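PDB 4PUI: SufE-like protein 1, chloroplastic/mitochondrial from Arabidopsis thaliana, which activates the chloroplast cysteine desulfurase NFS2, which supplies sulfur for iron-sulfur cluster assembly, and is represented here by its C-terminal BolA domain, the SufE part being absent. Local coordinates for residues A[12-17]-A[72-77]; A[49-54]-A[85-90]; A[55-60]-A[91-96]. One frame throughout, in Å; residues are numbered along the deposited sequence.

Overall arrangement
From the N terminus, helix 5-18 leads into the antiparallel strands 22-27 and 49-55, joined by a long, partly unmodelled connection; the chain then passes through 55-60 into helix 64-74 and the short helix 76-79, and returns along strand 85-91. Interaction 1 brings helix 5-18 against the end of helix 64-74, closing the longest loop. Interaction 2 closes the beta-alpha-beta crossover from strand 49-55 through helix 64-74 to strand 85-91, and interaction 3 closes the same connection one step further on. All three cross along the chain. Interactions 1 and 2 touch through L75, which packs on L52 and L86, whereas F59 joins interaction 3 to I54 and A90. Together they tie both helices to one face of the sheet.

Interaction 1. Residues A[12-17]-A[72-77]; sequences EKLEKE and YDLLQD
Two helices that lie on the same face of the BolA sheet meet here, K13, L14 and E17 of helix 5-18 facing L74, the last residue of helix 64-74, and L75 just after it. The polar link is the bond from K13 NZ to L74 O, 2.9 Å long, which reaches a lone pair in the carbonyl plane with a C=O...N angle of 143°. K13 starts with CG anti to its backbone N (chi1 179°), then bends at chi2 and again at chi4, bringing the ammonium group onto the carbonyl where the helix ends. On the way its CG runs past L75 CD2 at 4.0 Å, the lysine chain and the leucine lying alongside each other but pointing opposite ways. In this alpha/beta fold the helices pack side by side over the sheet, and L14 and L75 are the buried members of the contact: both rest on L52 of strand 49-55, and L75 also touches L86 of strand 85-91. L74 divides its two methyls between different partners. Its CD1 meets L14 CD2 at 4.2 Å, while CD2 lies 4.0 Å from E17 CG, the aliphatic part of a bent glutamate chain. L75 leaves helical geometry and stands at the N-cap position of helix 76-79. D77 OD2 lies 5.7 Å from K13 NZ, too far for a salt bridge, although its charge may still favour the ammonium position.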
loop_
_atom_site.group_PDB
_atom_site.type_symbol
_atom_site.label_atom_id
_atom_site.label_comp_id
_atom_site.label_asym_id
_atom_site.label_seq_id
_atom_site.Cartn_x
_atom_site.Cartn_y
_atom_site.Cartn_z
ATOM N N GLU A 12 -2.582 0.095 8.795
ATOM C CA GLU A 12 -1.949 0.589 10.020
ATOM C C GLU A 12 -0.451 0.861 9.832
ATOM O O GLU A 12 0.086 1.840 10.372
ATOM C CB GLU A 12 -2.196 -0.374 11.184
ATOM C CG GLU A 12 -3.583 -0.225 11.784
ATOM C CD GLU A 12 -3.947 -1.349 12.732
ATOM O OE1 GLU A 12 -3.042 -1.850 13.431
ATOM O OE2 GLU A 12 -5.141 -1.726 12.775
ATOM N N LYS A 13 0.214 -0.003 9.076
ATOM C CA LYS A 13 1.645 0.147 8.822
ATOM C C LYS A 13 1.908 1.431 8.029
ATOM O O LYS A 13 2.820 2.191 8.346
ATOM C CB LYS A 13 2.185 -1.066 8.069
ATOM C CG LYS A 13 3.681 -1.007 7.718
ATOM C CD LYS A 13 4.556 -1.060 8.958
ATOM C CE LYS A 13 6.034 -1.080 8.600
ATOM N NZ LYS A 13 6.618 -2.452 8.602
ATOM N N LEU A 14 1.110 1.668 6.999
ATOM C CA LEU A 14 1.310 2.867 6.194
ATOM C C LEU A 14 0.977 4.134 6.967
ATOM O O LEU A 14 1.665 5.146 6.817
ATOM C CB LEU A 14 0.488 2.794 4.913
ATOM C CG LEU A 14 0.844 1.599 4.026
ATOM C CD1 LEU A 14 -0.127 1.497 2.869
ATOM C CD2 LEU A 14 2.282 1.688 3.522
ATOM N N GLU A 15 -0.081 4.084 7.772
ATOM C CA GLU A 15 -0.439 5.211 8.632
ATOM C C GLU A 15 0.704 5.519 9.599
ATOM O O GLU A 15 1.096 6.674 9.767
ATOM C CB GLU A 15 -1.723 4.921 9.420
ATOM C CG GLU A 15 -2.985 4.967 8.582
ATOM C CD GLU A 15 -4.212 4.501 9.324
ATOM O OE1 GLU A 15 -4.065 3.849 10.379
ATOM O OE2 GLU A 15 -5.328 4.792 8.848
ATOM N N LYS A 16 1.231 4.477 10.232
ATOM C CA LYS A 16 2.271 4.641 11.236
ATOM C C LYS A 16 3.555 5.200 10.632
ATOM O O LYS A 16 4.185 6.087 11.208
ATOM C CB LYS A 16 2.565 3.308 11.926
ATOM C CG LYS A 16 3.533 3.451 13.084
ATOM C CD LYS A 16 4.717 2.519 12.948
ATOM C CE LYS A 16 4.492 1.226 13.706
ATOM N NZ LYS A 16 5.783 0.537 13.986
ATOM N N GLU A 17 3.944 4.695 9.468
ATOM C CA GLU A 17 5.237 5.086 8.899
ATOM C C GLU A 17 5.198 6.308 7.990
ATOM O O GLU A 17 6.189 7.036 7.900
ATOM C CB GLU A 17 5.898 3.921 8.165
ATOM C CG GLU A 17 6.335 2.790 9.100
ATOM C CD GLU A 17 7.379 3.219 10.131
ATOM O OE1 GLU A 17 8.143 4.169 9.867
ATOM O OE2 GLU A 17 7.441 2.602 11.213
ATOM N N TYR A 72 7.050 -1.388 -0.901
ATOM C CA TYR A 72 7.321 -2.817 -0.881
ATOM C C TYR A 72 8.175 -3.165 0.344
ATOM O O TYR A 72 7.933 -4.170 1.020
ATOM C CB TYR A 72 8.018 -3.250 -2.171
ATOM C CG TYR A 72 7.084 -3.913 -3.155
ATOM C CD1 TYR A 72 5.981 -3.239 -3.674
ATOM C CD2 TYR A 72 7.291 -5.226 -3.535
ATOM C CE1 TYR A 72 5.122 -3.870 -4.567
ATOM C CE2 TYR A 72 6.451 -5.853 -4.414
ATOM C CZ TYR A 72 5.371 -5.178 -4.924
ATOM O OH TYR A 72 4.553 -5.845 -5.800
ATOM N N ASP A 73 9.152 -2.320 0.654
ATOM C CA ASP A 73 10.004 -2.573 1.819
ATOM C C ASP A 73 9.206 -2.539 3.120
ATOM O O ASP A 73 9.396 -3.380 4.006
ATOM C CB ASP A 73 11.151 -1.558 1.863
ATOM C CG ASP A 73 11.943 -1.623 3.156
ATOM O OD1 ASP A 73 12.630 -2.629 3.368
ATOM O OD2 ASP A 73 11.885 -0.663 3.959
ATOM N N LEU A 74 8.311 -1.564 3.245
ATOM C CA LEU A 74 7.505 -1.443 4.455
ATOM C C LEU A 74 6.586 -2.635 4.641
ATOM O O LEU A 74 6.238 -2.997 5.768
ATOM C CB LEU A 74 6.644 -0.185 4.402
ATOM C CG LEU A 74 7.366 1.152 4.476
ATOM C CD1 LEU A 74 6.359 2.272 4.282
ATOM C CD2 LEU A 74 8.104 1.300 5.798
ATOM N N LEU A 75 6.176 -3.235 3.530
ATOM C CA LEU A 75 5.179 -4.291 3.582
ATOM C C LEU A 75 5.763 -5.660 3.286
ATOM O O LEU A 75 5.020 -6.596 3.000
ATOM C CB LEU A 75 4.035 -3.990 2.610
ATOM C CG LEU A 75 3.280 -2.688 2.909
ATOM C CD1 LEU A 75 2.193 -2.435 1.876
ATOM C CD2 LEU A 75 2.695 -2.744 4.310
ATOM N N GLN A 76 7.085 -5.787 3.375
ATOM C CA GLN A 76 7.742 -7.001 2.912
ATOM C C GLN A 76 7.298 -8.230 3.687
ATOM O O GLN A 76 7.244 -9.318 3.130
ATOM C CB GLN A 76 9.266 -6.866 2.946
ATOM C CG GLN A 76 9.846 -6.669 4.314
ATOM C CD GLN A 76 11.355 -6.558 4.268
ATOM O OE1 GLN A 76 12.071 -7.566 4.189
ATOM N NE2 GLN A 76 11.851 -5.331 4.312
ATOM N N ASP A 77 6.943 -8.062 4.955
ATOM C CA ASP A 77 6.557 -9.239 5.743
ATOM C C ASP A 77 5.248 -9.835 5.235
ATOM O O ASP A 77 5.054 -11.043 5.294
ATOM C CB ASP A 77 6.483 -8.907 7.227
ATOM C CG ASP A 77 7.857 -8.797 7.855
ATOM O OD1 ASP A 77 8.781 -9.492 7.378
ATOM O OD2 ASP A 77 8.016 -8.013 8.811
#

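Interaction 2. Residues A[49-54]-A[85-90]; sequences HFNLRI and ALSIVA
L52 of strand 49-55 and L86 of strand 85-91 lean together on the helix-covered face of two parallel strands in register, whose axes approach to 4.7 Å at an angle of 14°. From L52 CB, 4.0 Å from S87 O, the side chain extends toward the helices. With chi1 at -55°, CG lies anti to the carbonyl carbon and comes 4.1 Å from L86 CD2. At the tip, L52 CD1 is 3.9 Å from L86 CD2, approaches I88 CG1 and packs on L75; the side chain also reaches I10 of helix 5-18, I71 of helix 64-74 and V25 of strand 22-27. L86 CD2 in turn lies against F50 CB, while the phenyl ring turns off to pack on I10 and R6. Five backbone bonds join the strands: F50, L52 and I54 give N-H to A85, S87 and V89, and S87 and V89 to F50 and L52. The F50 N to A85 O bond is the longest at 3.3 Å. The other face carries H49, N51 and R53 beside A85, S87 and V89. There H49 CD2 sits 3.5 Å from A85 CB and N51 OD1 only 3.1 Å from S87 CB, while N51 ND2 hydrogen-bonds to E26 OE1 and R53 NH1 forms a salt bridge with E22 OE1. The helix-covered face is thus wholly apolar (F50, L52, I54, L86, I88, A90), whereas the other is mixed and holds the polar and charged side chains.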
loop_
_atom_site.group_PDB
_atom_site.type_symbol
_atom_site.label_atom_id
_atom_site.label_comp_id
_atom_site.label_asym_id
_atom_site.label_seq_id
_atom_site.Cartn_x
_atom_site.Cartn_y
_atom_site.Cartn_z
ATOM N N HIS A 49 -4.276 -9.546 -3.185
ATOM C CA HIS A 49 -4.078 -8.402 -4.065
ATOM C C HIS A 49 -4.738 -7.147 -3.515
ATOM O O HIS A 49 -5.921 -7.161 -3.183
ATOM C CB HIS A 49 -4.656 -8.698 -5.450
ATOM C CG HIS A 49 -3.934 -9.782 -6.185
ATOM N ND1 HIS A 49 -4.051 -11.113 -5.852
ATOM C CD2 HIS A 49 -3.079 -9.732 -7.236
ATOM C CE1 HIS A 49 -3.302 -11.837 -6.663
ATOM N NE2 HIS A 49 -2.698 -11.022 -7.510
ATOM N N PHE A 50 -3.971 -6.064 -3.425
ATOM C CA PHE A 50 -4.515 -4.784 -2.994
ATOM C C PHE A 50 -4.110 -3.674 -3.946
ATOM O O PHE A 50 -3.038 -3.725 -4.547
ATOM C CB PHE A 50 -4.025 -4.412 -1.595
ATOM C CG PHE A 50 -4.551 -5.307 -0.508
ATOM C CD1 PHE A 50 -3.958 -6.530 -0.245
ATOM C CD2 PHE A 50 -5.646 -4.912 0.255
ATOM C CE1 PHE A 50 -4.458 -7.360 0.763
ATOM C CE2 PHE A 50 -6.143 -5.720 1.264
ATOM C CZ PHE A 50 -5.544 -6.954 1.520
ATOM N N ASN A 51 -4.987 -2.683 -4.080
ATOM C CA ASN A 51 -4.629 -1.413 -4.694
ATOM C C ASN A 51 -4.390 -0.420 -3.574
ATOM O O ASN A 51 -5.214 -0.299 -2.669
ATOM C CB ASN A 51 -5.753 -0.879 -5.599
ATOM C CG ASN A 51 -6.015 -1.765 -6.814
ATOM O OD1 ASN A 51 -5.111 -2.430 -7.314
ATOM N ND2 ASN A 51 -7.256 -1.767 -7.293
ATOM N N LEU A 52 -3.266 0.291 -3.635
ATOM C CA LEU A 52 -2.946 1.320 -2.646
ATOM C C LEU A 52 -2.867 2.697 -3.313
ATOM O O LEU A 52 -2.224 2.846 -4.351
ATOM C CB LEU A 52 -1.593 1.036 -2.020
ATOM C CG LEU A 52 -1.383 -0.328 -1.374
ATOM C CD1 LEU A 52 0.022 -0.442 -0.789
ATOM C CD2 LEU A 52 -2.421 -0.562 -0.291
ATOM N N ARG A 53 -3.516 3.695 -2.715
ATOM C CA ARG A 53 -3.305 5.076 -3.127
ATOM C C ARG A 53 -2.856 5.845 -1.899
ATOM O O ARG A 53 -3.577 5.909 -0.903
ATOM C CB ARG A 53 -4.571 5.704 -3.709
ATOM C CG ARG A 53 -4.361 7.150 -4.200
ATOM C CD ARG A 53 -5.671 7.765 -4.651
ATOM N NE ARG A 53 -5.534 9.117 -5.194
ATOM C CZ ARG A 53 -5.575 10.218 -4.455
ATOM N NH1 ARG A 53 -5.713 10.120 -3.146
ATOM N NH2 ARG A 53 -5.473 11.419 -5.024
ATOM N N ILE A 54 -1.645 6.391 -1.959
ATOM C CA ILE A 54 -1.045 7.043 -0.800
ATOM C C ILE A 54 -0.585 8.431 -1.168
ATOM O O ILE A 54 0.205 8.589 -2.088
ATOM C CB ILE A 54 0.187 6.264 -0.313
ATOM C CG1 ILE A 54 -0.131 4.772 -0.282
ATOM C CG2 ILE A 54 0.687 6.787 1.067
ATOM C CD1 ILE A 54 1.093 3.888 -0.067
ATOM N N ALA A 85 0.453 -9.302 -4.720
ATOM C CA ALA A 85 0.681 -8.116 -5.539
ATOM C C ALA A 85 0.122 -6.865 -4.901
ATOM O O ALA A 85 -0.936 -6.893 -4.271
ATOM C CB ALA A 85 0.074 -8.309 -6.915
ATOM N N LEU A 86 0.841 -5.766 -5.080
ATOM C CA LEU A 86 0.345 -4.454 -4.696
ATOM C C LEU A 86 0.373 -3.541 -5.913
ATOM O O LEU A 86 1.404 -3.410 -6.571
ATOM C CB LEU A 86 1.206 -3.833 -3.600
ATOM C CG LEU A 86 1.195 -4.517 -2.239
ATOM C CD1 LEU A 86 2.370 -4.035 -1.403
ATOM C CD2 LEU A 86 -0.124 -4.257 -1.545
ATOM N N SER A 87 -0.750 -2.901 -6.186
ATOM C CA SER A 87 -0.798 -1.885 -7.227
ATOM C C SER A 87 -0.712 -0.505 -6.558
ATOM O O SER A 87 -1.632 -0.097 -5.854
ATOM C CB SER A 87 -2.088 -2.021 -8.028
ATOM O OG SER A 87 -2.212 -0.975 -8.971
ATOM N N ILE A 88 0.382 0.209 -6.796
ATOM C CA ILE A 88 0.704 1.389 -5.998
ATOM C C ILE A 88 0.550 2.703 -6.768
ATOM O O ILE A 88 1.077 2.842 -7.865
ATOM C CB ILE A 88 2.124 1.281 -5.453
ATOM C CG1 ILE A 88 2.213 0.097 -4.488
ATOM C CG2 ILE A 88 2.554 2.597 -4.769
ATOM C CD1 ILE A 88 3.619 -0.275 -4.091
ATOM N N VAL A 89 -0.193 3.646 -6.188
ATOM C CA VAL A 89 -0.182 5.034 -6.641
ATOM C C VAL A 89 0.340 5.809 -5.450
ATOM O O VAL A 89 -0.237 5.739 -4.369
ATOM C CB VAL A 89 -1.586 5.548 -7.041
ATOM C CG1 VAL A 89 -1.555 7.063 -7.306
ATOM C CG2 VAL A 89 -2.079 4.823 -8.285
ATOM N N ALA A 90 1.463 6.489 -5.636
ATOM C CA ALA A 90 2.112 7.204 -4.546
ATOM C C ALA A 90 2.413 8.624 -4.983
ATOM O O ALA A 90 3.223 8.841 -5.897
ATOM C CB ALA A 90 3.397 6.499 -4.135
#

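Interaction 3. Residues A[55-60]-A[91-96]; sequences VSDAFQ and KTPAEV
V55 packs its CG1 on the ring of P93 where the parallel pairing of strands 49-55 and 85-91 runs out, V55 CG1 reaching P93 CD at 3.9 Å. CG1 stands anti to the V55 backbone N (chi1 -175°), which points it at the proline and the C-terminal valine: V96 CG1 nestles obliquely against both V55 methyls, 3.9 Å from CG1. The D57 side chain crosses that of P93 at about a right angle, its OD1 3.7 Å from P93 CG. On the other side of the backbone, T92 sends CG2 into the turn, 3.8 Å from F59 CB and 3.6 Å from Q60 N, and the Q60 side chain lies roughly perpendicular to it. The F59 ring turns its edge to K91 O, which lies near the ring plane with CD2 at 3.3 Å. The same carbonyl accepts the backbone bond from S56 N at 3.0 Å and a close CA-H...O contact from V55, so it is approached by three groups. Each segment then turns into a 3-10 segment. S56 OG accepts from A58 N in an ST turn and also bonds to L18 O, while E95 OE1 is met from above its carboxylate plane by T92 N. F59 packs on L18 of helix 5-18 and on R67 and I71 of helix 64-74; T92 touches R67 and E95 forms a salt bridge with it; V55 and P93 separately touch V21, just before strand 22-27.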
loop_
_atom_site.group_PDB
_atom_site.type_symbol
_atom_site.label_atom_id
_atom_site.label_comp_id
_atom_site.label_asym_id
_atom_site.label_seq_id
_atom_site.Cartn_x
_atom_site.Cartn_y
_atom_site.Cartn_z
ATOM N N VAL A 55 -1.062 9.426 -0.424
ATOM C CA VAL A 55 -0.553 10.789 -0.563
ATOM C C VAL A 55 0.221 11.144 0.710
ATOM O O VAL A 55 -0.359 11.236 1.793
ATOM C CB VAL A 55 -1.679 11.808 -0.811
ATOM C CG1 VAL A 55 -1.080 13.182 -1.073
ATOM C CG2 VAL A 55 -2.546 11.370 -1.998
ATOM N N SER A 56 1.539 11.291 0.586
ATOM C CA SER A 56 2.387 11.523 1.762
ATOM C C SER A 56 3.551 12.425 1.431
ATOM O O SER A 56 4.121 12.313 0.340
ATOM C CB SER A 56 2.952 10.200 2.295
ATOM O OG SER A 56 3.881 10.392 3.360
ATOM N N ASP A 57 3.913 13.271 2.403
ATOM C CA ASP A 57 5.138 14.071 2.395
ATOM C C ASP A 57 6.382 13.232 2.133
ATOM O O ASP A 57 7.369 13.722 1.573
ATOM C CB ASP A 57 5.364 14.672 3.783
ATOM C CG ASP A 57 4.456 15.809 4.086
ATOM O OD1 ASP A 57 3.680 16.207 3.197
ATOM O OD2 ASP A 57 4.537 16.315 5.228
ATOM N N ALA A 58 6.349 11.988 2.601
ATOM C CA ALA A 58 7.534 11.136 2.622
ATOM C C ALA A 58 8.054 10.812 1.227
ATOM O O ALA A 58 9.191 10.387 1.076
ATOM C CB ALA A 58 7.251 9.853 3.410
ATOM N N PHE A 59 7.215 11.011 0.208
ATOM C CA PHE A 59 7.593 10.733 -1.169
ATOM C C PHE A 59 8.316 11.883 -1.867
ATOM O O PHE A 59 8.783 11.723 -2.992
ATOM C CB PHE A 59 6.366 10.368 -2.003
ATOM C CG PHE A 59 5.608 9.189 -1.488
ATOM C CD1 PHE A 59 6.265 8.047 -1.067
ATOM C CD2 PHE A 59 4.226 9.232 -1.422
ATOM C CE1 PHE A 59 5.541 6.960 -0.592
ATOM C CE2 PHE A 59 3.498 8.161 -0.950
ATOM C CZ PHE A 59 4.157 7.019 -0.534
ATOM N N GLN A 60 8.396 13.040 -1.219
ATOM C CA GLN A 60 9.098 14.177 -1.795
ATOM C C GLN A 60 10.520 13.827 -2.197
ATOM O O GLN A 60 11.297 13.304 -1.390
ATOM C CB GLN A 60 9.142 15.325 -0.797
ATOM C CG GLN A 60 7.830 16.039 -0.599
ATOM C CD GLN A 60 7.939 17.097 0.475
ATOM O OE1 GLN A 60 8.454 16.839 1.565
ATOM N NE2 GLN A 60 7.484 18.301 0.168
ATOM N N LYS A 91 1.764 9.583 -4.334
ATOM C CA LYS A 91 1.898 10.988 -4.704
ATOM C C LYS A 91 2.235 11.835 -3.501
ATOM O O LYS A 91 1.929 11.478 -2.368
ATOM C CB LYS A 91 0.594 11.507 -5.300
ATOM C CG LYS A 91 0.075 10.662 -6.442
ATOM C CD LYS A 91 -1.156 11.283 -7.083
ATOM C CE LYS A 91 -1.490 10.543 -8.366
ATOM N NZ LYS A 91 -1.885 11.472 -9.460
ATOM N N THR A 92 2.833 12.988 -3.747
ATOM C CA THR A 92 2.972 13.976 -2.681
ATOM C C THR A 92 1.738 14.876 -2.697
ATOM O O THR A 92 1.012 14.910 -3.690
ATOM C CB THR A 92 4.215 14.838 -2.890
ATOM O OG1 THR A 92 4.066 15.562 -4.110
ATOM C CG2 THR A 92 5.455 13.964 -2.993
ATOM N N PRO A 93 1.481 15.596 -1.594
ATOM C CA PRO A 93 0.339 16.513 -1.629
ATOM C C PRO A 93 0.443 17.514 -2.785
ATOM O O PRO A 93 -0.576 17.875 -3.381
ATOM C CB PRO A 93 0.429 17.215 -0.274
ATOM C CG PRO A 93 1.013 16.166 0.631
ATOM C CD PRO A 93 2.029 15.447 -0.232
ATOM N N ALA A 94 1.663 17.928 -3.123
ATOM C CA ALA A 94 1.865 18.920 -4.187
ATOM C C ALA A 94 1.483 18.399 -5.571
ATOM O O ALA A 94 1.273 19.174 -6.507
ATOM C CB ALA A 94 3.307 19.412 -4.184
ATOM N N GLU A 95 1.389 17.079 -5.694
ATOM C CA GLU A 95 1.156 16.436 -6.987
ATOM C C GLU A 95 -0.309 16.117 -7.301
ATOM O O GLU A 95 -0.633 15.703 -8.417
ATOM C CB GLU A 95 1.991 15.152 -7.088
ATOM C CG GLU A 95 3.476 15.401 -7.179
ATOM C CD GLU A 95 4.297 14.152 -6.953
ATOM O OE1 GLU A 95 3.716 13.099 -6.596
ATOM O OE2 GLU A 95 5.526 14.240 -7.132
ATOM N N VAL A 96 -1.200 16.293 -6.334
ATOM C CA VAL A 96 -2.582 15.887 -6.569
ATOM C C VAL A 96 -3.369 17.015 -7.235
ATOM O O VAL A 96 -2.820 18.087 -7.506
ATOM C CB VAL A 96 -3.283 15.413 -5.280
ATOM C CG1 VAL A 96 -2.446 14.357 -4.584
ATOM C CG2 VAL A 96 -3.552 16.579 -4.351
#